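Local atomic coordinates of DUF4785 domain-containing protein (Legionella pneumophila subsp. pneumophila, PDB entry 4KH9), a protein that is of unknown function but binds calcium and combines a DUF4785 N-terminal domain with two domains of the E-set clan. Residues R22-D27 with S316-W321. Residues are numbered along the deposited sequence; the frame is centred on the assembly and turned at random.
Sequences RENLHD and SQRAQW
Arg318 reaches out from strand 312-322 to Asn24 and His26 on the short edge strand 25-29 and its approach. From CB the chain leaves with CG anti to the backbone N (chi1 172°), then bends at both chi2 and chi3. CD thereby comes 3.4 Å from Asn24 OD1; NE hydrogen-bonds Gln330 O on strand 325-333; CZ lies under His26 CB, which sits over the centre of one guanidinium face at 3.7 Å. NH1 donates to Asn24 OD1 at 2.7 Å. That oxygen is close to the guanidinium plane, but the donor is tilted 28° from the amide's carbonyl plane. NH2 lies near His26 CD2. Arginine suits this place because its flat, poorly hydrated face can pack against carbon while N-H donors ring its rim. The His26 ring extends toward Ser316, its NE2 2.9 Å from Ser316 OG; NE2 is hydrogen-bonded to Thr332 N and OG to Thr332 O.

Between the strands, Leu25 with Ala319 and Asp27, a calcium ligand of this protein, with Gln317 form antiparallel hydrogen-bonded pairs; Leu25 N to Ala319 O and Ala319 N to Leu25 O are both 2.8 Å. The small Ala319 side chain touches Arg294 and Ala296 of neighbouring strand 293-302 and shares its sheet face with Leu25. Beyond Leu25-Ala319, toward Arg22, a water bridges Arg22 O and Trp321 N. Arg22 then lays its guanidinium flat on the indole, CZ 4.0 Å from the centroid of the six-membered ring, a cation-pi stack with CD over the five-membered ring.

A segment from the N-terminal part of the chain thus edges the C-terminal E-set domain's five-stranded sheet, held by backbone bonds and two arginines, whose charge probably strengthens Arg22's stack on the indole and Arg318's bond to the Asn24 carbonyl at this largely exposed edge.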
loop_
_atom_site.group_PDB
_atom_site.type_symbol
_atom_site.label_atom_id
_atom_site.label_comp_id
_atom_site.label_asym_id
_atom_site.label_seq_id
_atom_site.Cartn_x
_atom_site.Cartn_y
_atom_site.Cartn_z
ATOM N N ARG A 22 -7.392 -27.436 11.412
ATOM C CA ARG A 22 -8.297 -28.332 10.705
ATOM C C ARG A 22 -9.630 -28.421 11.459
ATOM O O ARG A 22 -10.497 -29.223 11.108
ATOM C CB ARG A 22 -7.644 -29.719 10.566
ATOM C CG ARG A 22 -7.338 -30.151 9.142
ATOM C CD ARG A 22 -5.874 -30.034 8.778
ATOM N NE ARG A 22 -5.562 -30.852 7.604
ATOM C CZ ARG A 22 -4.400 -30.836 6.956
ATOM N NH1 ARG A 22 -3.424 -30.023 7.346
ATOM N NH2 ARG A 22 -4.211 -31.619 5.902
ATOM N N GLU A 23 -9.802 -27.577 12.485
ATOM C CA GLU A 23 -11.007 -27.561 13.301
ATOM C C GLU A 23 -12.171 -26.930 12.560
ATOM O O GLU A 23 -12.040 -25.847 11.988
ATOM C CB GLU A 23 -10.762 -26.818 14.616
ATOM C CG GLU A 23 -11.736 -27.222 15.705
ATOM C CD GLU A 23 -11.431 -26.688 17.088
ATOM O OE1 GLU A 23 -10.819 -25.598 17.185
ATOM O OE2 GLU A 23 -11.897 -27.307 18.072
ATOM N N ASN A 24 -13.312 -27.617 12.581
ATOM C CA ASN A 24 -14.541 -27.102 11.998
ATOM C C ASN A 24 -15.206 -26.268 13.086
ATOM O O ASN A 24 -15.650 -26.831 14.087
ATOM C CB ASN A 24 -15.436 -28.250 11.470
ATOM C CG ASN A 24 -16.639 -27.791 10.688
ATOM O OD1 ASN A 24 -17.275 -26.787 10.998
ATOM N ND2 ASN A 24 -17.024 -28.557 9.690
ATOM N N LEU A 25 -15.197 -24.933 12.939
ATOM C CA LEU A 25 -15.741 -24.039 13.957
ATOM C C LEU A 25 -16.796 -23.108 13.430
ATOM O O LEU A 25 -16.660 -22.533 12.348
ATOM C CB LEU A 25 -14.628 -23.187 14.589
ATOM C CG LEU A 25 -13.552 -23.943 15.337
ATOM C CD1 LEU A 25 -12.258 -23.137 15.397
ATOM C CD2 LEU A 25 -14.042 -24.408 16.714
ATOM N N HIS A 26 -17.817 -22.910 14.239
ATOM C CA HIS A 26 -18.891 -21.980 13.955
ATOM C C HIS A 26 -18.961 -20.963 15.077
ATOM O O HIS A 26 -18.986 -21.327 16.252
ATOM C CB HIS A 26 -20.224 -22.694 13.767
ATOM C CG HIS A 26 -21.290 -21.778 13.266
ATOM N ND1 HIS A 26 -22.000 -20.957 14.130
ATOM C CD2 HIS A 26 -21.710 -21.552 12.001
ATOM C CE1 HIS A 26 -22.837 -20.286 13.365
ATOM N NE2 HIS A 26 -22.705 -20.619 12.079
ATOM N N ASP A 27 -18.950 -19.692 14.707
ATOM C CA ASP A 27 -19.052 -18.567 15.619
ATOM C C ASP A 27 -20.147 -17.655 15.179
ATOM O O ASP A 27 -20.523 -17.643 14.008
ATOM C CB ASP A 27 -17.728 -17.781 15.705
ATOM C CG ASP A 27 -16.601 -18.542 16.341
ATOM O OD1 ASP A 27 -16.634 -18.721 17.580
ATOM O OD2 ASP A 27 -15.653 -18.897 15.620
ATOM N N SER A 316 -22.376 -14.318 11.588
ATOM C CA SER A 316 -22.101 -15.751 11.694
ATOM C C SER A 316 -20.873 -16.084 10.883
ATOM O O SER A 316 -20.673 -15.494 9.830
ATOM C CB SER A 316 -23.297 -16.568 11.215
ATOM O OG SER A 316 -22.994 -17.949 11.108
ATOM N N GLN A 317 -20.053 -17.004 11.381
ATOM C CA GLN A 317 -18.842 -17.390 10.700
ATOM C C GLN A 317 -18.591 -18.897 10.812
ATOM O O GLN A 317 -18.496 -19.426 11.916
ATOM C CB GLN A 317 -17.642 -16.604 11.256
ATOM C CG GLN A 317 -16.360 -16.910 10.516
ATOM C CD GLN A 317 -15.237 -16.024 10.955
ATOM O OE1 GLN A 317 -15.025 -14.959 10.379
ATOM N NE2 GLN A 317 -14.516 -16.428 11.986
ATOM N N ARG A 318 -18.427 -19.554 9.658
ATOM C CA ARG A 318 -18.085 -20.971 9.549
ATOM C C ARG A 318 -16.665 -21.092 9.022
ATOM O O ARG A 318 -16.407 -20.700 7.888
ATOM C CB ARG A 318 -19.086 -21.708 8.619
ATOM C CG ARG A 318 -18.711 -23.177 8.269
ATOM C CD ARG A 318 -18.840 -24.174 9.425
ATOM N NE ARG A 318 -20.224 -24.269 9.900
ATOM C CZ ARG A 318 -20.643 -25.052 10.885
ATOM N NH1 ARG A 318 -19.795 -25.857 11.507
ATOM N NH2 ARG A 318 -21.912 -25.033 11.256
ATOM N N ALA A 319 -15.752 -21.610 9.833
ATOM C CA ALA A 319 -14.342 -21.804 9.454
ATOM C C ALA A 319 -13.998 -23.289 9.481
ATOM O O ALA A 319 -14.287 -23.977 10.456
ATOM C CB ALA A 319 -13.427 -21.016 10.388
ATOM N N GLN A 320 -13.457 -23.805 8.377
ATOM C CA GLN A 320 -13.070 -25.209 8.270
ATOM C C GLN A 320 -11.944 -25.392 7.261
ATOM O O GLN A 320 -11.631 -24.472 6.506
ATOM C CB GLN A 320 -14.266 -26.119 7.914
ATOM C CG GLN A 320 -15.090 -25.749 6.697
ATOM C CD GLN A 320 -16.348 -26.580 6.689
ATOM O OE1 GLN A 320 -17.410 -26.151 7.171
ATOM N NE2 GLN A 320 -16.254 -27.802 6.188
ATOM N N TRP A 321 -11.306 -26.577 7.297
ATOM C CA TRP A 321 -10.264 -26.966 6.355
ATOM C C TRP A 321 -10.939 -27.513 5.116
ATOM O O TRP A 321 -11.808 -28.387 5.255
ATOM C CB TRP A 321 -9.318 -28.004 6.961
ATOM C CG TRP A 321 -8.295 -28.489 5.979
ATOM C CD1 TRP A 321 -8.376 -29.588 5.164
ATOM C CD2 TRP A 321 -7.034 -27.862 5.689
ATOM N NE1 TRP A 321 -7.249 -29.674 4.375
ATOM C CE2 TRP A 321 -6.409 -28.629 4.679
ATOM C CE3 TRP A 321 -6.346 -26.763 6.237
ATOM C CZ2 TRP A 321 -5.161 -28.293 4.156
ATOM C CZ3 TRP A 321 -5.106 -26.433 5.726
ATOM C CH2 TRP A 321 -4.513 -27.204 4.707
HETATM O O HOH W 1 -12.101 -28.495 9.065
HETATM O O HOH W 2 -15.626 -19.346 12.989
#